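Local coordinates for protein cortical-lytic enzyme (Bacillus cereus, PDB 4S3J) that hydrolyses partly degraded spore-cortex peptidoglycan as an N-acetylglucosaminidase during germination, probably recognising its muramic acid delta-lactam residues, at residues Val343-Ala348 with Val382-Ala387; Gln366-Asn371 with Ala387-Ser392; Ser114-Lys119 with Glu151-Ala156. All blocks are in the same frame, centred on the assembly; numbering follows the deposited sequence.

Interaction 1: residues Val343-Ala348 with Val382-Ala387; sequences VSSVAA and VWFEDA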
ATOM      1  N   VAL A 343      -7.300 -12.054   2.474  1.00 14.65           N
ATOM      2  CA  VAL A 343      -6.231 -12.927   2.023  1.00 12.75           C
ATOM      3  C   VAL A 343      -5.006 -12.142   1.575  1.00  9.64           C
ATOM      4  O   VAL A 343      -5.101 -11.090   0.929  1.00 12.89           O
ATOM      5  CB  VAL A 343      -6.701 -13.829   0.846  1.00 12.10           C
ATOM      6  CG1 VAL A 343      -7.716 -14.855   1.329  1.00 15.82           C
ATOM      7  CG2 VAL A 343      -7.278 -12.996  -0.286  1.00 14.06           C
ATOM      8  N   SER A 344      -3.839 -12.705   1.863  1.00 11.09           N
ATOM      9  CA  SER A 344      -2.597 -12.218   1.282  1.00 12.91           C
ATOM     10  C   SER A 344      -2.525 -12.588  -0.209  1.00 10.21           C
ATOM     11  O   SER A 344      -3.293 -13.420  -0.679  1.00 11.34           O
ATOM     12  CB  SER A 344      -1.413 -12.807   2.023  1.00 12.77           C
ATOM     13  OG  SER A 344      -1.296 -14.183   1.717  1.00 12.57           O
ATOM     14  N   SER A 345      -1.568 -12.008  -0.925  1.00 11.26           N
ATOM     15  CA  SER A 345      -1.386 -12.314  -2.347  1.00 11.04           C
ATOM     16  C   SER A 345      -1.040 -13.789  -2.494  1.00 12.88           C
ATOM     17  O   SER A 345      -1.566 -14.482  -3.381  1.00 12.05           O
ATOM     18  CB  SER A 345      -0.295 -11.393  -2.916  1.00 11.93           C
ATOM     19  OG  SER A 345      -0.126 -11.546  -4.328  1.00 14.24           O
ATOM     20  N   VAL A 346      -0.159 -14.270  -1.617  1.00 11.19           N
ATOM     21  CA  VAL A 346       0.269 -15.677  -1.656  1.00 11.45           C
ATOM     22  C   VAL A 346      -0.913 -16.593  -1.355  1.00 10.37           C
ATOM     23  O   VAL A 346      -1.095 -17.626  -2.019  1.00 11.72           O
ATOM     24  CB  VAL A 346       1.434 -15.906  -0.667  1.00 10.07           C
ATOM     25  CG1 VAL A 346       1.747 -17.373  -0.494  1.00 14.67           C
ATOM     26  CG2 VAL A 346       2.674 -15.123  -1.123  1.00 14.18           C
ATOM     27  N   ALA A 347      -1.752 -16.214  -0.386  1.00 10.46           N
ATOM     28  CA  ALA A 347      -2.896 -17.057  -0.021  1.00 10.48           C
ATOM     29  C   ALA A 347      -3.947 -17.094  -1.116  1.00  8.39           C
ATOM     30  O   ALA A 347      -4.617 -18.111  -1.329  1.00 11.32           O
ATOM     31  CB  ALA A 347      -3.519 -16.561   1.296  1.00 14.09           C
ATOM     32  N   ALA A 348      -4.109 -15.977  -1.812  1.00 10.28           N
ATOM     33  CA  ALA A 348      -5.053 -15.897  -2.917  1.00 10.42           C
ATOM     34  C   ALA A 348      -4.633 -16.876  -4.013  1.00  9.71           C
ATOM     35  O   ALA A 348      -5.436 -17.667  -4.501  1.00  9.92           O
ATOM     36  CB  ALA A 348      -5.131 -14.471  -3.460  1.00 11.40           C
ATOM     37  N   VAL A 382     -12.852 -14.051  -5.590  1.00 10.16           N
ATOM     38  CA  VAL A 382     -11.685 -13.463  -4.976  1.00 11.64           C
ATOM     39  C   VAL A 382     -11.136 -12.323  -5.809  1.00 10.54           C
ATOM     40  O   VAL A 382     -10.933 -12.486  -7.009  1.00 10.86           O
ATOM     41  CB  VAL A 382     -10.574 -14.514  -4.791  1.00 10.38           C
ATOM     42  CG1 VAL A 382      -9.361 -13.893  -4.141  1.00 10.94           C
ATOM     43  CG2 VAL A 382     -11.074 -15.708  -3.989  1.00 13.97           C
ATOM     44  N   TRP A 383     -10.911 -11.165  -5.178  1.00  9.70           N
ATOM     45  CA  TRP A 383     -10.184 -10.040  -5.784  1.00 11.36           C
ATOM     46  C   TRP A 383      -8.963  -9.787  -4.907  1.00 11.62           C
ATOM     47  O   TRP A 383      -9.078  -9.852  -3.690  1.00 11.18           O
ATOM     48  CB  TRP A 383     -11.062  -8.785  -5.881  1.00 12.03           C
ATOM     49  CG  TRP A 383     -12.128  -8.916  -6.912  1.00 14.84           C
ATOM     50  CD1 TRP A 383     -13.347  -9.512  -6.767  1.00 15.42           C
ATOM     51  CD2 TRP A 383     -12.058  -8.463  -8.267  1.00 11.44           C
ATOM     52  NE1 TRP A 383     -14.047  -9.455  -7.951  1.00 14.62           N
ATOM     53  CE2 TRP A 383     -13.289  -8.804  -8.887  1.00 11.93           C
ATOM     54  CE3 TRP A 383     -11.086  -7.790  -9.016  1.00 14.54           C
ATOM     55  CZ2 TRP A 383     -13.542  -8.534 -10.233  1.00 12.81           C
ATOM     56  CZ3 TRP A 383     -11.357  -7.494 -10.337  1.00 16.22           C
ATOM     57  CH2 TRP A 383     -12.572  -7.863 -10.931  1.00 16.47           C
ATOM     58  N   PHE A 384      -7.797  -9.556  -5.510  1.00 11.45           N
ATOM     59  CA  PHE A 384      -6.593  -9.419  -4.700  1.00  9.44           C
ATOM     60  C   PHE A 384      -5.557  -8.531  -5.394  1.00 10.94           C
ATOM     61  O   PHE A 384      -5.912  -7.780  -6.307  1.00 12.83           O
ATOM     62  CB  PHE A 384      -6.050 -10.821  -4.314  1.00  9.00           C
ATOM     63  CG  PHE A 384      -5.482 -11.632  -5.432  1.00  9.13           C
ATOM     64  CD1 PHE A 384      -6.306 -12.247  -6.384  1.00 10.95           C
ATOM     65  CD2 PHE A 384      -4.117 -11.850  -5.489  1.00 10.61           C
ATOM     66  CE1 PHE A 384      -5.735 -13.010  -7.426  1.00 13.02           C
ATOM     67  CE2 PHE A 384      -3.548 -12.598  -6.534  1.00 10.66           C
ATOM     68  CZ  PHE A 384      -4.359 -13.205  -7.470  1.00 10.32           C
ATOM     69  N   GLU A 385      -4.318  -8.556  -4.910  1.00 11.12           N
ATOM     70  CA  GLU A 385      -3.248  -7.724  -5.450  1.00 10.37           C
ATOM     71  C   GLU A 385      -2.129  -8.621  -5.945  1.00 10.46           C
ATOM     72  O   GLU A 385      -1.785  -9.602  -5.272  1.00 11.69           O
ATOM     73  CB  GLU A 385      -2.707  -6.778  -4.389  1.00 14.97           C
ATOM     74  CG  GLU A 385      -3.719  -5.802  -3.790  1.00 15.46           C
ATOM     75  CD  GLU A 385      -4.132  -4.717  -4.777  1.00 16.01           C
ATOM     76  OE1 GLU A 385      -3.305  -4.334  -5.646  1.00 20.35           O
ATOM     77  OE2 GLU A 385      -5.292  -4.271  -4.703  1.00 17.59           O
ATOM     78  N   ASP A 386      -1.531  -8.295  -7.099  1.00 11.06           N
ATOM     79  CA  ASP A 386      -0.351  -9.034  -7.553  1.00 10.71           C
ATOM     80  C   ASP A 386       0.634  -8.102  -8.255  1.00 11.47           C
ATOM     81  O   ASP A 386       0.442  -6.880  -8.273  1.00 10.95           O
ATOM     82  CB  ASP A 386      -0.710 -10.236  -8.462  1.00 11.37           C
ATOM     83  CG  ASP A 386      -1.210  -9.849  -9.861  1.00 18.22           C
ATOM     84  OD1 ASP A 386      -1.144  -8.671 -10.272  1.00 18.99           O
ATOM     85  OD2 ASP A 386      -1.654 -10.784 -10.585  1.00 16.28           O
ATOM     86  N   ALA A 387       1.702  -8.676  -8.821  1.00 11.17           N
ATOM     87  CA  ALA A 387       2.775  -7.857  -9.371  1.00 11.70           C
ATOM     88  C   ALA A 387       2.298  -6.916 -10.487  1.00 11.53           C
ATOM     89  O   ALA A 387       2.812  -5.788 -10.626  1.00 13.51           O
ATOM     90  CB  ALA A 387       3.910  -8.745  -9.871  1.00 13.66           C
TER
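The F384 ring carries A348 CB over one face, 3.6 Å from the ring centroid and 21° off the normal, a CH-pi contact displaced toward the rim nearest CD2 and CG. At the ring's edge, close to its plane, sits S345 OG, 4.2 Å from CD2. F384 CG lies between backbone N and carbonyl carbon (chi1 69°), which turns the ring toward helix 345-354. V382 CG1 extends the apolar surface, reaching A348 CB at 4.3 Å. Many, not all, family 18 glycosidases carry a small alpha+beta insertion between the seventh barrel strand and its helix; the strands between 341 and 383 with helix 345-354, placed between strand 318-330 and helix 387-400, fit it. Here the first turn of helix 345-354 packs on the chain leaving strand 379-383. F384 also touches P368 and F370 of neighbouring strand 367-373. The polar link is S345 OG to E385 O, 2.7 Å, the hydroxyl donating in the carbonyl plane. S344 caps the same helix by accepting from A347 N into its OG, 3.0 Å. E385 points its carboxylate away from the contact to N323 and S389.

Interaction 2: residues Gln366-Asn371 with Ala387-Ser392; sequences QAPHFN and ARSIQS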
ATOM      1  N   GLN A 366      -7.554  -2.811 -13.230  1.00 14.91           N
ATOM      2  CA  GLN A 366      -6.170  -3.256 -13.015  1.00 15.63           C
ATOM      3  C   GLN A 366      -6.085  -4.060 -11.720  1.00 13.70           C
ATOM      4  O   GLN A 366      -5.584  -3.586 -10.703  1.00 14.27           O
ATOM      5  CB  GLN A 366      -5.177  -2.070 -13.023  1.00 16.27           C
ATOM      6  CG  GLN A 366      -4.973  -1.437 -14.417  1.00 16.28           C
ATOM      7  CD  GLN A 366      -4.135  -2.298 -15.345  1.00 14.49           C
ATOM      8  OE1 GLN A 366      -3.111  -2.852 -14.942  1.00 16.31           O
ATOM      9  NE2 GLN A 366      -4.553  -2.393 -16.599  1.00 21.43           N
ATOM     10  N   ALA A 367      -6.641  -5.274 -11.766  1.00 12.16           N
ATOM     11  CA  ALA A 367      -6.648  -6.171 -10.619  1.00 10.49           C
ATOM     12  C   ALA A 367      -6.904  -7.621 -11.015  1.00 10.85           C
ATOM     13  O   ALA A 367      -7.705  -7.887 -11.930  1.00 13.11           O
ATOM     14  CB  ALA A 367      -7.689  -5.744  -9.626  1.00 14.63           C
ATOM     15  N   PRO A 368      -6.226  -8.553 -10.332  1.00 11.03           N
ATOM     16  CA  PRO A 368      -6.463  -9.982 -10.557  1.00 10.12           C
ATOM     17  C   PRO A 368      -7.661 -10.483  -9.770  1.00 11.47           C
ATOM     18  O   PRO A 368      -7.983  -9.949  -8.705  1.00 10.50           O
ATOM     19  CB  PRO A 368      -5.179 -10.624 -10.054  1.00 10.21           C
ATOM     20  CG  PRO A 368      -4.760  -9.710  -8.917  1.00 11.55           C
ATOM     21  CD  PRO A 368      -5.110  -8.324  -9.387  1.00 14.56           C
ATOM     22  N   HIS A 369      -8.289 -11.535 -10.273  1.00 11.70           N
ATOM     23  CA  HIS A 369      -9.483 -12.102  -9.661  1.00 10.19           C
ATOM     24  C   HIS A 369      -9.775 -13.486 -10.197  1.00 11.62           C
ATOM     25  O   HIS A 369      -9.278 -13.876 -11.237  1.00 11.03           O
ATOM     26  CB  HIS A 369     -10.681 -11.194  -9.907  1.00 10.75           C
ATOM     27  CG  HIS A 369     -11.027 -11.023 -11.350  1.00 14.63           C
ATOM     28  ND1 HIS A 369     -12.128 -11.628 -11.926  1.00 13.90           N
ATOM     29  CD2 HIS A 369     -10.409 -10.336 -12.342  1.00 16.03           C
ATOM     30  CE1 HIS A 369     -12.177 -11.309 -13.208  1.00 20.34           C
ATOM     31  NE2 HIS A 369     -11.155 -10.520 -13.484  1.00 16.30           N
ATOM     32  N   PHE A 370     -10.607 -14.229  -9.475  1.00  9.96           N
ATOM     33  CA  PHE A 370     -11.058 -15.539  -9.932  1.00 10.41           C
ATOM     34  C   PHE A 370     -12.266 -15.991  -9.131  1.00 10.37           C
ATOM     35  O   PHE A 370     -12.595 -15.404  -8.087  1.00 11.19           O
ATOM     36  CB  PHE A 370      -9.949 -16.605  -9.851  1.00 13.20           C
ATOM     37  CG  PHE A 370      -9.360 -16.786  -8.486  1.00 11.45           C
ATOM     38  CD1 PHE A 370      -8.281 -16.005  -8.069  1.00 11.41           C
ATOM     39  CD2 PHE A 370      -9.870 -17.735  -7.604  1.00 12.96           C
ATOM     40  CE1 PHE A 370      -7.741 -16.152  -6.816  1.00  9.60           C
ATOM     41  CE2 PHE A 370      -9.327 -17.891  -6.357  1.00 10.88           C
ATOM     42  CZ  PHE A 370      -8.270 -17.101  -5.953  1.00 10.88           C
ATOM     43  N   ASN A 371     -12.945 -17.012  -9.646  1.00 10.49           N
ATOM     44  CA  ASN A 371     -14.079 -17.643  -8.961  1.00 12.47           C
ATOM     45  C   ASN A 371     -13.825 -19.143  -8.851  1.00 13.85           C
ATOM     46  O   ASN A 371     -13.196 -19.753  -9.742  1.00 13.37           O
ATOM     47  CB  ASN A 371     -15.394 -17.410  -9.698  1.00 12.05           C
ATOM     48  CG  ASN A 371     -15.810 -15.953  -9.742  1.00 16.13           C
ATOM     49  OD1 ASN A 371     -15.110 -15.108 -10.322  1.00 16.47           O
ATOM     50  ND2 ASN A 371     -16.995 -15.665  -9.212  1.00 15.90           N
ATOM     51  N   ALA A 387       1.702  -8.676  -8.821  1.00 11.17           N
ATOM     52  CA  ALA A 387       2.775  -7.857  -9.371  1.00 11.70           C
ATOM     53  C   ALA A 387       2.298  -6.916 -10.487  1.00 11.53           C
ATOM     54  O   ALA A 387       2.812  -5.788 -10.626  1.00 13.51           O
ATOM     55  CB  ALA A 387       3.910  -8.745  -9.871  1.00 13.66           C
ATOM     56  N   ARG A 388       1.334  -7.372 -11.282  1.00 12.54           N
ATOM     57  CA  ARG A 388       0.826  -6.565 -12.385  1.00 13.66           C
ATOM     58  C   ARG A 388       0.157  -5.294 -11.877  1.00 16.66           C
ATOM     59  O   ARG A 388       0.436  -4.194 -12.386  1.00 14.59           O
ATOM     60  CB  ARG A 388      -0.168  -7.364 -13.237  1.00 13.04           C
ATOM     61  CG  ARG A 388       0.495  -8.531 -13.982  1.00 12.45           C
ATOM     62  CD  ARG A 388      -0.515  -9.464 -14.614  1.00 12.49           C
ATOM     63  NE  ARG A 388      -1.311 -10.189 -13.618  1.00 11.82           N
ATOM     64  CZ  ARG A 388      -2.135 -11.194 -13.907  1.00 12.90           C
ATOM     65  NH1 ARG A 388      -2.271 -11.602 -15.162  1.00 16.09           N
ATOM     66  NH2 ARG A 388      -2.819 -11.794 -12.936  1.00 12.78           N
ATOM     67  N   SER A 389      -0.756  -5.438 -10.911  1.00 12.32           N
ATOM     68  CA  SER A 389      -1.540  -4.282 -10.476  1.00 13.46           C
ATOM     69  C   SER A 389      -0.668  -3.357  -9.627  1.00 14.07           C
ATOM     70  O   SER A 389      -0.796  -2.137  -9.724  1.00 15.57           O
ATOM     71  CB  SER A 389      -2.878  -4.692  -9.749  1.00 17.25           C
ATOM     72  OG  SER A 389      -2.885  -5.535  -8.551  1.00  9.87           O
ATOM     73  N   ILE A 390       0.263  -3.892  -8.853  1.00 12.08           N
ATOM     74  CA  ILE A 390       1.180  -3.013  -8.110  1.00 13.13           C
ATOM     75  C   ILE A 390       2.075  -2.221  -9.082  1.00 13.72           C
ATOM     76  O   ILE A 390       2.322  -1.029  -8.883  1.00 15.26           O
ATOM     77  CB  ILE A 390       2.048  -3.803  -7.102  1.00 16.45           C
ATOM     78  CG1 ILE A 390       1.169  -4.289  -5.940  1.00 18.80           C
ATOM     79  CG2 ILE A 390       3.176  -2.953  -6.542  1.00 25.22           C
ATOM     80  CD1 ILE A 390       0.635  -3.148  -5.028  1.00 20.77           C
ATOM     81  N   GLN A 391       2.539  -2.847 -10.162  1.00 12.22           N
ATOM     82  CA  GLN A 391       3.291  -2.091 -11.166  1.00 11.62           C
ATOM     83  C   GLN A 391       2.439  -0.974 -11.780  1.00 12.51           C
ATOM     84  O   GLN A 391       2.935   0.141 -11.981  1.00 14.64           O
ATOM     85  CB  GLN A 391       3.840  -3.024 -12.250  1.00 12.51           C
ATOM     86  CG  GLN A 391       4.772  -2.337 -13.254  1.00 12.22           C
ATOM     87  CD  GLN A 391       6.010  -1.744 -12.610  1.00 15.96           C
ATOM     88  OE1 GLN A 391       6.863  -2.463 -12.086  1.00 15.51           O
ATOM     89  NE2 GLN A 391       6.101  -0.412 -12.613  1.00 15.39           N
ATOM     90  N   SER A 392       1.161  -1.233 -12.040  1.00 13.99           N
ATOM     91  CA  SER A 392       0.270  -0.179 -12.521  1.00 16.47           C
ATOM     92  C   SER A 392       0.161   0.962 -11.530  1.00 15.57           C
ATOM     93  O   SER A 392       0.132   2.125 -11.929  1.00 14.78           O
ATOM     94  CB  SER A 392      -1.109  -0.730 -12.817  1.00 14.90           C
ATOM     95  OG  SER A 392      -1.012  -1.676 -13.881  1.00 16.45           O
TER
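Q366, S389 and P368 carry this contact, in which the start of strand 367-373 meets the first turns of helix 387-400. The strand opens with a G1 beta bulge: Q366 and A367 together face one residue at the end of strand 360-362, and Q366 takes positive phi and psi. The short strand and helix segments run nearly antiparallel, at 154°, with their axes 7.7 Å apart at closest approach. The Q366 side chain bends at chi2 (-74°), folding its carboxamide onto the helix, where S392 OG donates to OE1 over 2.6 Å. The hydroxyl stands above the carbonyl plane, 43° out of it. OE1 is also bonded to Y361 OH and NE2 to F363 O, so the amide is held at both ends and its orientation is fixed. S392 OG in turn bonds to R65 NH1, tying this part of the barrel domain to the second LysM domain. S389 presses its CB against the backbone carbonyl of Q366, 3.1 Å from the O. Its OG passes 3.7 Å from P368 CD. The proline ring thus lies against the side chains of two consecutive helix residues, S389 and R388. The R388 guanidinium is anchored by its salt bridge to D386, which sits at the N-cap of helix 387-400 and makes a weak capping bond to S389 N, and the guanidinium NH2 meets P368 CB obliquely at 3.9 Å.

Interaction 3: residues Ser114-Lys119 with Glu151-Ala156; sequences STIPIK and EPTETA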
ATOM      1  N   SER A 114      -2.846  -8.404  16.587  1.00 28.79           N
ATOM      2  CA  SER A 114      -4.144  -8.788  17.132  1.00 41.22           C
ATOM      3  C   SER A 114      -3.997  -9.589  18.422  1.00 42.29           C
ATOM      4  O   SER A 114      -4.987 -10.074  18.962  1.00 38.60           O
ATOM      5  CB  SER A 114      -4.929  -9.612  16.110  1.00 39.27           C
ATOM      6  OG  SER A 114      -4.222 -10.784  15.758  1.00 40.26           O
ATOM      7  N   THR A 115      -2.769  -9.725  18.912  1.00 30.39           N
ATOM      8  CA  THR A 115      -2.517 -10.507  20.115  1.00 27.60           C
ATOM      9  C   THR A 115      -1.535  -9.823  21.044  1.00 28.94           C
ATOM     10  O   THR A 115      -0.804  -8.907  20.652  1.00 27.67           O
ATOM     11  CB  THR A 115      -1.962 -11.901  19.773  1.00 31.01           C
ATOM     12  OG1 THR A 115      -0.659 -11.775  19.188  1.00 28.97           O
ATOM     13  CG2 THR A 115      -2.885 -12.628  18.812  1.00 30.99           C
ATOM     14  N   ILE A 116      -1.524 -10.274  22.291  1.00 27.76           N
ATOM     15  CA  ILE A 116      -0.511  -9.856  23.242  1.00 26.35           C
ATOM     16  C   ILE A 116       0.069 -11.108  23.880  1.00 34.47           C
ATOM     17  O   ILE A 116      -0.677 -11.881  24.491  1.00 39.20           O
ATOM     18  CB  ILE A 116      -1.084  -8.924  24.343  1.00 42.06           C
ATOM     19  CG1 ILE A 116      -1.745  -7.689  23.723  1.00 54.38           C
ATOM     20  CG2 ILE A 116       0.019  -8.485  25.307  1.00 48.47           C
ATOM     21  CD1 ILE A 116      -2.611  -6.899  24.690  1.00 60.27           C
ATOM     22  N   PRO A 117       1.387 -11.338  23.715  1.00 32.76           N
ATOM     23  CA  PRO A 117       2.364 -10.559  22.938  1.00 31.92           C
ATOM     24  C   PRO A 117       2.159 -10.655  21.426  1.00 27.39           C
ATOM     25  O   PRO A 117       1.371 -11.470  20.965  1.00 27.41           O
ATOM     26  CB  PRO A 117       3.708 -11.176  23.341  1.00 36.01           C
ATOM     27  CG  PRO A 117       3.379 -12.560  23.750  1.00 40.10           C
ATOM     28  CD  PRO A 117       2.017 -12.494  24.378  1.00 36.50           C
ATOM     29  N   ILE A 118       2.869  -9.816  20.677  1.00 25.93           N
ATOM     30  CA  ILE A 118       2.800  -9.833  19.220  1.00 22.74           C
ATOM     31  C   ILE A 118       3.294 -11.185  18.712  1.00 24.07           C
ATOM     32  O   ILE A 118       4.297 -11.705  19.197  1.00 26.32           O
ATOM     33  CB  ILE A 118       3.650  -8.714  18.594  1.00 20.06           C
ATOM     34  CG1 ILE A 118       3.254  -7.344  19.135  1.00 28.28           C
ATOM     35  CG2 ILE A 118       3.506  -8.697  17.061  1.00 20.17           C
ATOM     36  CD1 ILE A 118       4.258  -6.247  18.791  1.00 33.93           C
ATOM     37  N   LYS A 119       2.601 -11.746  17.728  1.00 24.01           N
ATOM     38  CA  LYS A 119       3.027 -13.018  17.146  1.00 27.33           C
ATOM     39  C   LYS A 119       4.444 -12.934  16.579  1.00 23.48           C
ATOM     40  O   LYS A 119       4.833 -11.946  15.951  1.00 22.73           O
ATOM     41  CB  LYS A 119       2.068 -13.463  16.037  1.00 30.59           C
ATOM     42  CG  LYS A 119       0.696 -13.927  16.526  1.00 34.72           C
ATOM     43  CD  LYS A 119      -0.175 -14.330  15.347  1.00 46.77           C
ATOM     44  CE  LYS A 119      -1.625 -14.492  15.761  1.00 65.86           C
ATOM     45  NZ  LYS A 119      -2.508 -14.701  14.584  1.00 79.44           N
ATOM     46  N   GLU A 151      -0.533   3.023  25.391  1.00 24.50           N
ATOM     47  CA  GLU A 151       0.569   2.499  24.587  1.00 22.75           C
ATOM     48  C   GLU A 151       0.283   1.060  24.173  1.00 23.19           C
ATOM     49  O   GLU A 151      -0.135   0.246  25.006  1.00 26.89           O
ATOM     50  CB  GLU A 151       1.885   2.532  25.357  1.00 27.70           C
ATOM     51  CG  GLU A 151       2.365   3.906  25.751  1.00 46.57           C
ATOM     52  CD  GLU A 151       3.847   3.929  26.087  1.00 51.56           C
ATOM     53  OE1 GLU A 151       4.535   2.909  25.864  1.00 48.61           O
ATOM     54  OE2 GLU A 151       4.322   4.978  26.568  1.00 61.76           O
ATOM     55  N   PRO A 152       0.542   0.722  22.901  1.00 22.71           N
ATOM     56  CA  PRO A 152       0.442  -0.679  22.470  1.00 21.23           C
ATOM     57  C   PRO A 152       1.612  -1.527  22.966  1.00 25.17           C
ATOM     58  O   PRO A 152       2.649  -0.985  23.328  1.00 22.94           O
ATOM     59  CB  PRO A 152       0.451  -0.580  20.949  1.00 21.50           C
ATOM     60  CG  PRO A 152       1.186   0.667  20.657  1.00 20.99           C
ATOM     61  CD  PRO A 152       0.859   1.620  21.776  1.00 19.34           C
ATOM     62  N   THR A 153       1.451  -2.851  22.961  1.00 24.13           N
ATOM     63  CA  THR A 153       2.447  -3.713  23.577  1.00 21.10           C
ATOM     64  C   THR A 153       3.768  -3.683  22.811  1.00 25.98           C
ATOM     65  O   THR A 153       3.776  -3.506  21.595  1.00 23.57           O
ATOM     66  CB  THR A 153       1.929  -5.177  23.673  1.00 31.93           C
ATOM     67  OG1 THR A 153       2.867  -5.973  24.402  1.00 44.20           O
ATOM     68  CG2 THR A 153       1.703  -5.785  22.292  1.00 28.76           C
ATOM     69  N   GLU A 154       4.877  -3.828  23.536  1.00 27.03           N
ATOM     70  CA  GLU A 154       6.208  -3.979  22.942  1.00 24.84           C
ATOM     71  C   GLU A 154       6.579  -2.821  22.012  1.00 21.38           C
ATOM     72  O   GLU A 154       7.234  -3.019  20.980  1.00 24.97           O
ATOM     73  CB  GLU A 154       6.275  -5.316  22.188  1.00 34.57           C
ATOM     74  CG  GLU A 154       5.931  -6.525  23.063  1.00 36.47           C
ATOM     75  CD  GLU A 154       5.812  -7.819  22.265  1.00 47.38           C
ATOM     76  OE1 GLU A 154       6.758  -8.173  21.535  1.00 49.38           O
ATOM     77  OE2 GLU A 154       4.749  -8.469  22.357  1.00 58.39           O
ATOM     78  N   THR A 155       6.179  -1.606  22.384  1.00 26.65           N
ATOM     79  CA  THR A 155       6.470  -0.436  21.557  1.00 25.25           C
ATOM     80  C   THR A 155       7.966  -0.231  21.393  1.00 26.70           C
ATOM     81  O   THR A 155       8.427   0.061  20.301  1.00 24.09           O
ATOM     82  CB  THR A 155       5.828   0.851  22.138  1.00 24.26           C
ATOM     83  OG1 THR A 155       4.408   0.768  21.989  1.00 25.41           O
ATOM     84  CG2 THR A 155       6.268   2.069  21.390  1.00 30.17           C
ATOM     85  N   ALA A 156       8.736  -0.375  22.469  1.00 32.03           N
ATOM     86  CA  ALA A 156      10.180  -0.152  22.384  1.00 30.17           C
ATOM     87  C   ALA A 156      10.831  -1.127  21.402  1.00 25.58           C
ATOM     88  O   ALA A 156      11.734  -0.750  20.655  1.00 28.64           O
ATOM     89  CB  ALA A 156      10.822  -0.271  23.758  1.00 30.09           C
TER
HETATM   90  O   HOH W   1       6.331 -10.654  20.469  1.00 36.19           O
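E154 reaches across from one loop to I118 and P117 of the other, and its side chain can be followed outward from the turn. CB lies 4.1 Å from I118 CD1. CG, beside the backbone N (chi1 -56°), only spans the gap to CD. From there the chain runs extended as the isoleucine slides past it in the opposite direction, so that CD comes to rest beside I118 CG1 and the backbone amide. At the tip the two carboxylate oxygens divide the work. OE2 accepts from I118 N at 2.9 Å, with an N-H...O angle of 159°, on its syn side and 27° out of the carboxylate plane; it also packs 3.1 Å from P117 CB. OE1 accepts a hydrogen bond from water 1, 2.7 Å away, and the same water donates to I118 O, so backbone N and O of I118 are both tied to one carboxylate. A salt bridge from OE1 to K157 NZ probably stabilises the ionised carboxylate. Next to it T153 sets CG2 against I118 CG1, 3.8 Å away, while its OG1 faces I116 CG2. The peptide before P117 is cis, and T115 OG1 donates to P117 O within that loop. A type II beta turn, P152 to T155, shapes the other. Both loops lead into helices, with K119 at the N-cap position of helix 120-129 and E154 at that of helix 155-164. The contact therefore joins the loop following barrel strand 104-111 to the start of helix 155-164; Y138 of strand 135-143 touches I118 and bonds T153 O through its OH.

Overall arrangement
Interaction 3 comes first along the chain, near the start of the family 18 barrel, and closes before the other two open. Interactions 1 and 2 interlock: their segments alternate in sequence, share A387 and have centres about 8 Å apart. Neighbouring strands 367-373 and 379-383 join them through probable backbone hydrogen bonds from V382 N to F370 O and from F384 N to P368 O. Together they fasten the late inserted strands to helices 345-354 and 387-400. Interaction 3, a surface contact, is centred about 26 Å from interaction 1 and about 33 Å from interaction 2, which lies across the chain's centre; helix 387-400 also meets the LysM region, through R65 and strand 3-7.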